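Local structure of serine--tRNA ligase (Pyrococcus horikoshii, 2DQ0) at residues Asp3-Leu6 and Ile7-Pro11; Ile99-Tyr102 and Leu103-Pro107; Gly228-Ser231 and Phe232-Glu236. The protein probably attaches serine to tRNA(Ser), and also to tRNA(Sec), through a seryl-adenylate intermediate, working as a class II homodimer. All blocks are in the same frame, centred on the assembly; numbering follows the deposited sequence.

Contact 1 of 3, residues Asp3-Leu6 and Ile7-Pro11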
ATOM      1  N   ASP A   3       9.505  25.047  20.033  1.00 61.10           N
ATOM      2  CA  ASP A   3       9.585  25.137  21.483  1.00 60.67           C
ATOM      3  C   ASP A   3       9.111  26.518  21.878  1.00 55.66           C
ATOM      4  O   ASP A   3       9.647  27.515  21.414  1.00 61.15           O
ATOM      5  CB  ASP A   3      11.032  24.951  21.932  1.00 61.91           C
ATOM      6  CG  ASP A   3      11.203  25.069  23.428  1.00 66.47           C
ATOM      7  OD1 ASP A   3      10.192  25.266  24.147  1.00 60.77           O
ATOM      8  OD2 ASP A   3      12.366  24.961  23.877  1.00 72.17           O
ATOM      9  N   ILE A   4       8.109  26.587  22.738  1.00 59.71           N
ATOM     10  CA  ILE A   4       7.602  27.881  23.150  1.00 59.75           C
ATOM     11  C   ILE A   4       8.764  28.723  23.716  1.00 62.57           C
ATOM     12  O   ILE A   4       8.828  29.932  23.485  1.00 61.97           O
ATOM     13  CB  ILE A   4       6.461  27.702  24.191  1.00 59.68           C
ATOM     14  CG1 ILE A   4       5.561  28.940  24.213  1.00 56.01           C
ATOM     15  CG2 ILE A   4       7.039  27.359  25.548  1.00 53.35           C
ATOM     16  CD1 ILE A   4       6.254  30.234  24.450  1.00 53.80           C
ATOM     17  N   LYS A   5       9.692  28.075  24.418  1.00 63.58           N
ATOM     18  CA  LYS A   5      10.840  28.769  25.002  1.00 69.73           C
ATOM     19  C   LYS A   5      11.599  29.581  23.956  1.00 71.25           C
ATOM     20  O   LYS A   5      11.931  30.754  24.167  1.00 66.93           O
ATOM     21  CB  LYS A   5      11.814  27.773  25.638  1.00 77.85           C
ATOM     22  CG  LYS A   5      11.248  26.942  26.799  1.00 93.04           C
ATOM     23  CD  LYS A   5      10.880  27.801  28.001  1.00103.79           C
ATOM     24  CE  LYS A   5      12.100  28.513  28.579  1.00110.06           C
ATOM     25  NZ  LYS A   5      13.152  27.550  29.028  1.00115.25           N
ATOM     26  N   LEU A   6      11.862  28.949  22.822  1.00 66.65           N
ATOM     27  CA  LEU A   6      12.606  29.576  21.745  1.00 64.12           C
ATOM     28  C   LEU A   6      11.950  30.845  21.193  1.00 63.20           C
ATOM     29  O   LEU A   6      12.638  31.820  20.854  1.00 55.78           O
ATOM     30  CB  LEU A   6      12.841  28.541  20.640  1.00 61.79           C
ATOM     31  CG  LEU A   6      13.708  28.945  19.451  1.00 66.22           C
ATOM     32  CD1 LEU A   6      12.848  29.613  18.376  1.00 69.86           C
ATOM     33  CD2 LEU A   6      14.824  29.862  19.931  1.00 62.79           C
ATOM     34  N   ILE A   7      10.626  30.859  21.120  1.00 59.95           N
ATOM     35  CA  ILE A   7       9.968  32.047  20.607  1.00 63.93           C
ATOM     36  C   ILE A   7       9.955  33.111  21.709  1.00 64.86           C
ATOM     37  O   ILE A   7       9.871  34.311  21.438  1.00 60.98           O
ATOM     38  CB  ILE A   7       8.503  31.746  20.100  1.00 68.20           C
ATOM     39  CG1 ILE A   7       7.594  31.427  21.278  1.00 79.42           C
ATOM     40  CG2 ILE A   7       8.491  30.571  19.107  1.00 53.43           C
ATOM     41  CD1 ILE A   7       7.014  32.657  21.936  1.00 92.22           C
ATOM     42  N   ARG A   8      10.030  32.677  22.961  1.00 64.32           N
ATOM     43  CA  ARG A   8      10.032  33.642  24.048  1.00 70.69           C
ATOM     44  C   ARG A   8      11.410  34.264  24.198  1.00 68.98           C
ATOM     45  O   ARG A   8      11.535  35.462  24.399  1.00 68.76           O
ATOM     46  CB  ARG A   8       9.598  32.994  25.367  1.00 71.76           C
ATOM     47  CG  ARG A   8       8.088  32.887  25.511  1.00 68.89           C
ATOM     48  CD  ARG A   8       7.657  32.643  26.952  1.00 63.38           C
ATOM     49  NE  ARG A   8       8.158  31.381  27.475  1.00 66.71           N
ATOM     50  CZ  ARG A   8       7.397  30.447  28.038  1.00 61.03           C
ATOM     51  NH1 ARG A   8       7.951  29.327  28.482  1.00 62.90           N
ATOM     52  NH2 ARG A   8       6.087  30.628  28.149  1.00 62.87           N
ATOM     53  N   GLU A   9      12.447  33.447  24.069  1.00 75.17           N
ATOM     54  CA  GLU A   9      13.810  33.932  24.203  1.00 76.22           C
ATOM     55  C   GLU A   9      14.465  34.474  22.936  1.00 76.39           C
ATOM     56  O   GLU A   9      15.634  34.862  22.975  1.00 72.42           O
ATOM     57  CB  GLU A   9      14.681  32.848  24.838  1.00 78.29           C
ATOM     58  CG  GLU A   9      14.367  32.671  26.316  1.00 85.02           C
ATOM     59  CD  GLU A   9      14.939  31.396  26.884  1.00 91.82           C
ATOM     60  OE1 GLU A   9      16.128  31.112  26.619  1.00 97.95           O
ATOM     61  OE2 GLU A   9      14.201  30.683  27.600  1.00 92.97           O
ATOM     62  N   ASN A  10      13.737  34.490  21.815  1.00 74.50           N
ATOM     63  CA  ASN A  10      14.284  35.076  20.588  1.00 70.55           C
ATOM     64  C   ASN A  10      13.327  35.215  19.429  1.00 67.30           C
ATOM     65  O   ASN A  10      13.583  34.724  18.340  1.00 65.20           O
ATOM     66  CB  ASN A  10      15.538  34.347  20.096  1.00 65.52           C
ATOM     67  CG  ASN A  10      16.449  35.276  19.266  1.00 75.23           C
ATOM     68  OD1 ASN A  10      17.512  34.871  18.795  1.00 71.95           O
ATOM     69  ND2 ASN A  10      16.024  36.534  19.096  1.00 64.68           N
ATOM     70  N   PRO A  11      12.219  35.929  19.638  1.00 69.28           N
ATOM     71  CA  PRO A  11      11.213  36.139  18.591  1.00 68.24           C
ATOM     72  C   PRO A  11      11.743  36.699  17.268  1.00 69.00           C
ATOM     73  O   PRO A  11      11.234  36.357  16.196  1.00 75.98           O
ATOM     74  CB  PRO A  11      10.197  37.069  19.262  1.00 68.49           C
ATOM     75  CG  PRO A  11      10.989  37.741  20.348  1.00 64.71           C
ATOM     76  CD  PRO A  11      11.847  36.631  20.877  1.00 60.60           C
TER
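I4 and I7 meet at their outer ends, CD1 of I4 lying 3.6 Å from CD1 of I7, on the first turns of the short helix 4-9. One helical turn on, R8 also leans on I4: its CG is 3.4 Å from I4 CD1, and the guanidinium carries I4 CD1 over one face, while K5 CD sits at the edge in the guanidinium plane. With CG1 of I4 anti to the backbone N (chi1 -157°), its terminal CD1 is carried out to both I7 and R8. The helical backbone bonds R8 N to I4 O (3.0 Å) and E9 N to K5 O (2.7 Å) space the I4/R8 and K5/E9 pairs. D3 is the N-cap, its OD1 accepting from K5 N at 2.9 Å, above the carboxylate plane. K5 and E9 run side by side, NZ of K5 forming a long salt bridge of 3.6 Å to E9 OE2. Beyond the contact I7 packs on I33 and L34 of helix 28-65, and R8 NH2 makes a salt bridge to D37 of that helix. The chemistry is divided: I4 covers part of one face of an arginine paired with D37, while K5-E9 probably adds a modest electrostatic tie.

Contact 2 of 3, residues Ile99-Tyr102 and Leu103-Pro107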
ATOM      1  N   ILE A  99      -2.281  28.670  21.456  1.00 52.98           N
ATOM      2  CA  ILE A  99      -0.841  28.777  21.338  1.00 56.27           C
ATOM      3  C   ILE A  99      -0.266  27.602  20.546  1.00 62.62           C
ATOM      4  O   ILE A  99       0.505  27.799  19.598  1.00 66.57           O
ATOM      5  CB  ILE A  99      -0.169  28.828  22.730  1.00 57.33           C
ATOM      6  CG1 ILE A  99      -0.518  30.139  23.425  1.00 54.97           C
ATOM      7  CG2 ILE A  99       1.338  28.697  22.598  1.00 57.48           C
ATOM      8  CD1 ILE A  99      -0.242  30.118  24.901  1.00 62.03           C
ATOM      9  N   ASP A 100      -0.640  26.382  20.938  1.00 61.06           N
ATOM     10  CA  ASP A 100      -0.143  25.186  20.271  1.00 54.35           C
ATOM     11  C   ASP A 100      -0.549  25.132  18.806  1.00 55.12           C
ATOM     12  O   ASP A 100       0.224  24.673  17.965  1.00 55.39           O
ATOM     13  CB  ASP A 100      -0.617  23.923  20.985  1.00 54.30           C
ATOM     14  CG  ASP A 100       0.085  23.706  22.306  1.00 63.62           C
ATOM     15  OD1 ASP A 100       1.291  24.031  22.400  1.00 74.64           O
ATOM     16  OD2 ASP A 100      -0.561  23.195  23.247  1.00 66.64           O
ATOM     17  N   TYR A 101      -1.758  25.593  18.501  1.00 48.89           N
ATOM     18  CA  TYR A 101      -2.237  25.622  17.120  1.00 50.79           C
ATOM     19  C   TYR A 101      -1.193  26.276  16.220  1.00 47.43           C
ATOM     20  O   TYR A 101      -0.893  25.779  15.140  1.00 46.01           O
ATOM     21  CB  TYR A 101      -3.530  26.407  17.030  1.00 52.08           C
ATOM     22  CG  TYR A 101      -4.028  26.579  15.623  1.00 51.00           C
ATOM     23  CD1 TYR A 101      -4.908  25.662  15.068  1.00 48.45           C
ATOM     24  CD2 TYR A 101      -3.645  27.690  14.860  1.00 53.50           C
ATOM     25  CE1 TYR A 101      -5.413  25.839  13.779  1.00 61.02           C
ATOM     26  CE2 TYR A 101      -4.134  27.885  13.577  1.00 62.28           C
ATOM     27  CZ  TYR A 101      -5.023  26.951  13.039  1.00 71.45           C
ATOM     28  OH  TYR A 101      -5.520  27.120  11.765  1.00 74.48           O
ATOM     29  N   TYR A 102      -0.648  27.400  16.671  1.00 49.69           N
ATOM     30  CA  TYR A 102       0.385  28.094  15.922  1.00 48.12           C
ATOM     31  C   TYR A 102       1.705  27.335  16.008  1.00 50.22           C
ATOM     32  O   TYR A 102       2.410  27.154  15.006  1.00 48.08           O
ATOM     33  CB  TYR A 102       0.592  29.505  16.470  1.00 51.57           C
ATOM     34  CG  TYR A 102      -0.600  30.414  16.290  1.00 56.89           C
ATOM     35  CD1 TYR A 102      -1.282  30.930  17.394  1.00 55.40           C
ATOM     36  CD2 TYR A 102      -1.046  30.759  15.015  1.00 49.48           C
ATOM     37  CE1 TYR A 102      -2.376  31.760  17.231  1.00 60.00           C
ATOM     38  CE2 TYR A 102      -2.133  31.590  14.839  1.00 52.39           C
ATOM     39  CZ  TYR A 102      -2.800  32.087  15.948  1.00 61.24           C
ATOM     40  OH  TYR A 102      -3.898  32.894  15.776  1.00 64.63           O
ATOM     41  N   LEU A 103       2.050  26.882  17.208  1.00 46.23           N
ATOM     42  CA  LEU A 103       3.308  26.175  17.364  1.00 44.06           C
ATOM     43  C   LEU A 103       3.452  24.994  16.421  1.00 44.22           C
ATOM     44  O   LEU A 103       4.535  24.748  15.917  1.00 45.39           O
ATOM     45  CB  LEU A 103       3.489  25.706  18.813  1.00 57.03           C
ATOM     46  CG  LEU A 103       3.811  26.783  19.859  1.00 61.04           C
ATOM     47  CD1 LEU A 103       3.984  26.128  21.223  1.00 54.98           C
ATOM     48  CD2 LEU A 103       5.074  27.538  19.451  1.00 52.16           C
ATOM     49  N   TRP A 104       2.362  24.265  16.185  1.00 49.02           N
ATOM     50  CA  TRP A 104       2.386  23.088  15.315  1.00 52.46           C
ATOM     51  C   TRP A 104       2.398  23.483  13.867  1.00 53.45           C
ATOM     52  O   TRP A 104       2.699  22.679  12.991  1.00 51.99           O
ATOM     53  CB  TRP A 104       1.155  22.208  15.535  1.00 48.43           C
ATOM     54  CG  TRP A 104       1.235  21.336  16.732  1.00 60.57           C
ATOM     55  CD1 TRP A 104       1.194  21.728  18.042  1.00 58.45           C
ATOM     56  CD2 TRP A 104       1.387  19.913  16.740  1.00 61.89           C
ATOM     57  NE1 TRP A 104       1.313  20.636  18.862  1.00 70.52           N
ATOM     58  CE2 TRP A 104       1.430  19.507  18.092  1.00 66.80           C
ATOM     59  CE3 TRP A 104       1.493  18.939  15.735  1.00 54.22           C
ATOM     60  CZ2 TRP A 104       1.570  18.162  18.468  1.00 59.92           C
ATOM     61  CZ3 TRP A 104       1.633  17.608  16.104  1.00 50.66           C
ATOM     62  CH2 TRP A 104       1.670  17.231  17.463  1.00 60.17           C
ATOM     63  N   ARG A 105       2.053  24.735  13.622  1.00 51.35           N
ATOM     64  CA  ARG A 105       1.983  25.210  12.271  1.00 49.65           C
ATOM     65  C   ARG A 105       3.120  26.143  11.888  1.00 51.68           C
ATOM     66  O   ARG A 105       2.999  26.936  10.958  1.00 57.14           O
ATOM     67  CB  ARG A 105       0.595  25.827  12.042  1.00 45.51           C
ATOM     68  CG  ARG A 105      -0.389  24.827  11.400  1.00 53.74           C
ATOM     69  CD  ARG A 105      -1.854  25.065  11.749  1.00 42.25           C
ATOM     70  NE  ARG A 105      -2.097  24.557  13.084  1.00 60.93           N
ATOM     71  CZ  ARG A 105      -3.051  23.693  13.391  1.00 54.64           C
ATOM     72  NH1 ARG A 105      -3.856  23.247  12.446  1.00 49.74           N
ATOM     73  NH2 ARG A 105      -3.182  23.272  14.644  1.00 63.22           N
ATOM     74  N   LEU A 106       4.234  26.034  12.609  1.00 50.23           N
ATOM     75  CA  LEU A 106       5.414  26.838  12.319  1.00 49.46           C
ATOM     76  C   LEU A 106       6.552  25.906  11.899  1.00 46.48           C
ATOM     77  O   LEU A 106       6.769  24.864  12.497  1.00 51.83           O
ATOM     78  CB  LEU A 106       5.799  27.689  13.537  1.00 49.52           C
ATOM     79  CG  LEU A 106       4.879  28.893  13.812  1.00 56.60           C
ATOM     80  CD1 LEU A 106       5.247  29.540  15.142  1.00 58.23           C
ATOM     81  CD2 LEU A 106       4.996  29.909  12.673  1.00 51.48           C
ATOM     82  N   PRO A 107       7.279  26.263  10.841  1.00 44.57           N
ATOM     83  CA  PRO A 107       8.371  25.405  10.389  1.00 47.52           C
ATOM     84  C   PRO A 107       9.585  25.433  11.281  1.00 50.53           C
ATOM     85  O   PRO A 107       9.815  26.399  11.999  1.00 48.88           O
ATOM     86  CB  PRO A 107       8.684  25.945   8.992  1.00 44.68           C
ATOM     87  CG  PRO A 107       8.467  27.390   9.157  1.00 50.82           C
ATOM     88  CD  PRO A 107       7.155  27.445   9.973  1.00 46.79           C
TER
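R105 folds back over Y101 through a bend at chi3 (-78°), while the tyrosine ring swings out to meet it with CG anti to the backbone N (chi1 175°). The two flat groups stack, their planes 19° apart, and R105 CZ stands 3.5 Å from the centroid of the Y101 ring in a cation-pi contact. NE lies over the ring centre, whereas the two terminal nitrogens spread past the CD1-CE1 side; the aliphatic CD of R105 adds a CH-pi contact to the same ring. The guanidinium is also held at its edge: NE donates to Y101 O at 2.7 Å, with an N-H...O angle of 162° and the oxygen near the guanidinium plane. One residue thus offers R105 both a ring face and a carbonyl, which together limit rotation of the guanidinium about its own chain.

Along the backbone, L103 N bonds to I99 O and W104 N to D100 O as the helix closes; R105 N bonds to Y102 O at 2.8 Å, and a type I turn spans L103 to L106. CD1 of L103 rests 3.9 Å from CG2 of I99, the two chains side by side, and the indole edge of W104 brings CD1 to 3.1 Å from D100 O. All this forms the C-terminal end of helix 72-103, the second long helix of the N-terminal tRNA-binding arm. Helix 28-65 covers one side, I99 packing on L36 and Y102 meeting W29 edge-to-face; P107 touches L18 and R21 of helix 11-21, and W104 O and L106 O accept bonds from R384 of helix 382-385 and from W380 just before it, respectively.

Contact 3 of 3, residues Gly228-Ser231 and Phe232-Glu236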
ATOM      1  N   GLY A 228       2.462  14.070  13.220  1.00 45.62           N
ATOM      2  CA  GLY A 228       3.641  14.141  14.051  1.00 46.73           C
ATOM      3  C   GLY A 228       4.883  14.158  13.190  1.00 51.92           C
ATOM      4  O   GLY A 228       5.960  14.512  13.664  1.00 49.75           O
ATOM      5  N   SER A 229       4.726  13.821  11.910  1.00 54.79           N
ATOM      6  CA  SER A 229       5.859  13.730  10.986  1.00 46.23           C
ATOM      7  C   SER A 229       6.077  14.827   9.948  1.00 50.20           C
ATOM      8  O   SER A 229       7.203  14.980   9.452  1.00 49.05           O
ATOM      9  CB  SER A 229       5.800  12.388  10.249  1.00 50.81           C
ATOM     10  OG  SER A 229       5.853  11.277  11.130  1.00 40.59           O
ATOM     11  N   THR A 230       5.024  15.562   9.592  1.00 44.04           N
ATOM     12  CA  THR A 230       5.142  16.634   8.587  1.00 47.75           C
ATOM     13  C   THR A 230       4.199  17.770   8.875  1.00 47.30           C
ATOM     14  O   THR A 230       3.577  17.816   9.930  1.00 46.84           O
ATOM     15  CB  THR A 230       4.796  16.183   7.131  1.00 45.91           C
ATOM     16  OG1 THR A 230       3.583  15.419   7.136  1.00 51.38           O
ATOM     17  CG2 THR A 230       5.908  15.387   6.535  1.00 56.11           C
ATOM     18  N   SER A 231       4.091  18.684   7.917  1.00 40.88           N
ATOM     19  CA  SER A 231       3.206  19.818   8.084  1.00 50.78           C
ATOM     20  C   SER A 231       1.820  19.424   7.599  1.00 53.08           C
ATOM     21  O   SER A 231       1.666  18.571   6.714  1.00 54.74           O
ATOM     22  CB  SER A 231       3.721  21.046   7.323  1.00 40.54           C
ATOM     23  OG  SER A 231       3.798  20.801   5.940  1.00 63.53           O
ATOM     24  N   PHE A 232       0.817  20.040   8.201  1.00 50.96           N
ATOM     25  CA  PHE A 232      -0.561  19.753   7.878  1.00 57.09           C
ATOM     26  C   PHE A 232      -0.939  19.932   6.410  1.00 58.70           C
ATOM     27  O   PHE A 232      -1.902  19.326   5.950  1.00 62.80           O
ATOM     28  CB  PHE A 232      -1.459  20.584   8.790  1.00 58.34           C
ATOM     29  CG  PHE A 232      -1.351  20.201  10.239  1.00 60.22           C
ATOM     30  CD1 PHE A 232      -1.782  18.958  10.672  1.00 66.16           C
ATOM     31  CD2 PHE A 232      -0.805  21.071  11.164  1.00 61.73           C
ATOM     32  CE1 PHE A 232      -1.669  18.594  12.004  1.00 73.42           C
ATOM     33  CE2 PHE A 232      -0.688  20.709  12.501  1.00 65.95           C
ATOM     34  CZ  PHE A 232      -1.118  19.474  12.921  1.00 63.00           C
ATOM     35  N   GLU A 233      -0.185  20.741   5.669  1.00 62.75           N
ATOM     36  CA  GLU A 233      -0.485  20.943   4.251  1.00 63.53           C
ATOM     37  C   GLU A 233      -0.398  19.623   3.487  1.00 58.99           C
ATOM     38  O   GLU A 233      -1.094  19.428   2.483  1.00 56.61           O
ATOM     39  CB  GLU A 233       0.474  21.955   3.623  1.00 67.63           C
ATOM     40  CG  GLU A 233       0.310  23.364   4.145  1.00 89.45           C
ATOM     41  CD  GLU A 233       1.395  23.738   5.143  1.00102.67           C
ATOM     42  OE1 GLU A 233       1.621  22.952   6.092  1.00108.48           O
ATOM     43  OE2 GLU A 233       2.018  24.815   4.981  1.00105.01           O
ATOM     44  N   ASP A 234       0.456  18.720   3.968  1.00 51.99           N
ATOM     45  CA  ASP A 234       0.632  17.424   3.332  1.00 47.56           C
ATOM     46  C   ASP A 234      -0.666  16.608   3.229  1.00 51.31           C
ATOM     47  O   ASP A 234      -0.808  15.817   2.289  1.00 46.15           O
ATOM     48  CB  ASP A 234       1.695  16.607   4.066  1.00 45.84           C
ATOM     49  CG  ASP A 234       3.107  16.892   3.578  1.00 46.63           C
ATOM     50  OD1 ASP A 234       4.015  16.133   3.961  1.00 50.57           O
ATOM     51  OD2 ASP A 234       3.318  17.863   2.824  1.00 49.93           O
ATOM     52  N   PHE A 235      -1.601  16.789   4.174  1.00 45.71           N
ATOM     53  CA  PHE A 235      -2.871  16.048   4.129  1.00 47.03           C
ATOM     54  C   PHE A 235      -3.659  16.413   2.893  1.00 44.93           C
ATOM     55  O   PHE A 235      -4.448  15.627   2.393  1.00 46.28           O
ATOM     56  CB  PHE A 235      -3.761  16.315   5.355  1.00 38.34           C
ATOM     57  CG  PHE A 235      -3.314  15.615   6.598  1.00 46.89           C
ATOM     58  CD1 PHE A 235      -2.533  16.278   7.545  1.00 41.38           C
ATOM     59  CD2 PHE A 235      -3.597  14.267   6.782  1.00 43.02           C
ATOM     60  CE1 PHE A 235      -2.031  15.601   8.658  1.00 47.73           C
ATOM     61  CE2 PHE A 235      -3.103  13.574   7.887  1.00 50.94           C
ATOM     62  CZ  PHE A 235      -2.313  14.245   8.831  1.00 56.75           C
ATOM     63  N   GLU A 236      -3.438  17.610   2.383  1.00 52.37           N
ATOM     64  CA  GLU A 236      -4.163  18.026   1.198  1.00 61.68           C
ATOM     65  C   GLU A 236      -3.401  17.640  -0.076  1.00 60.60           C
ATOM     66  O   GLU A 236      -3.979  17.141  -1.039  1.00 58.62           O
ATOM     67  CB  GLU A 236      -4.378  19.540   1.262  1.00 69.16           C
ATOM     68  CG  GLU A 236      -5.405  20.099   0.298  1.00 89.33           C
ATOM     69  CD  GLU A 236      -5.474  21.627   0.348  1.00105.63           C
ATOM     70  OE1 GLU A 236      -6.209  22.219  -0.476  1.00108.56           O
ATOM     71  OE2 GLU A 236      -4.794  22.236   1.210  1.00108.76           O
TER
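S231 O accepts a hydrogen bond from D234 N at 3.0 Å, with an N-H...O angle of 153°, closing a type I turn from S231 to D234 that leads into helix 234-237. Two weaker side-chain links flank it. OG of S231 donates to E233 OE1 over 3.1 Å, a weak bond; the glutamate curls back to it because its chain is bent at chi2 (103°). On T230, OG1 stands 3.3 Å from D234 OD1 in another weak and unsettled bond, since E226 O lies within reach of the same proton.

T230 and D234 cross at about a right angle, and the carboxylate oxygen OD1 nestles against the methyl as well, 3.3 Å from T230 CG2. Outside the turn, F232 packs on W104 and R105, and F235 lies against R223 in a cation-pi contact and meets Y248; F232 O lies in the plane of the F235 ring, at its edge. F235 O accepts from K284, a residue predicted to bind ATP, and T230 touches H255 of helix 254-259. The turn is therefore fixed mainly by one firm backbone bond; S231 adds a weak bond to E233, and T230 OG1 may be shared between D234 OD1 and E226 O. The two carboxylates probably lend the turn local negative charge, perhaps offset in part by R283, whose side chain is about 7 Å from that of D234.

Overall arrangement
The three contacts form a chain of neighbours running from the N-terminal region into the catalytic core. Contacts 1 and 2, with centres about 12 Å apart, touch where I4 CB lies 4.2 Å from L103 CD1, so the first helix packs against the end of the arm. Contact 2 is likewise about 12 Å, centre to centre, from contact 3; here R105 CG is 3.8 Å from F232 CD2 and W104 CB is 3.9 Å from F232 CE2. Contacts 1 and 3 do not touch, their nearest atoms being about 13 Å apart. Contact 3 alone approaches the seryl-adenylate site, D234's side chain about 8 Å from the bound analogue, whereas contacts 1 and 2 lie away from it.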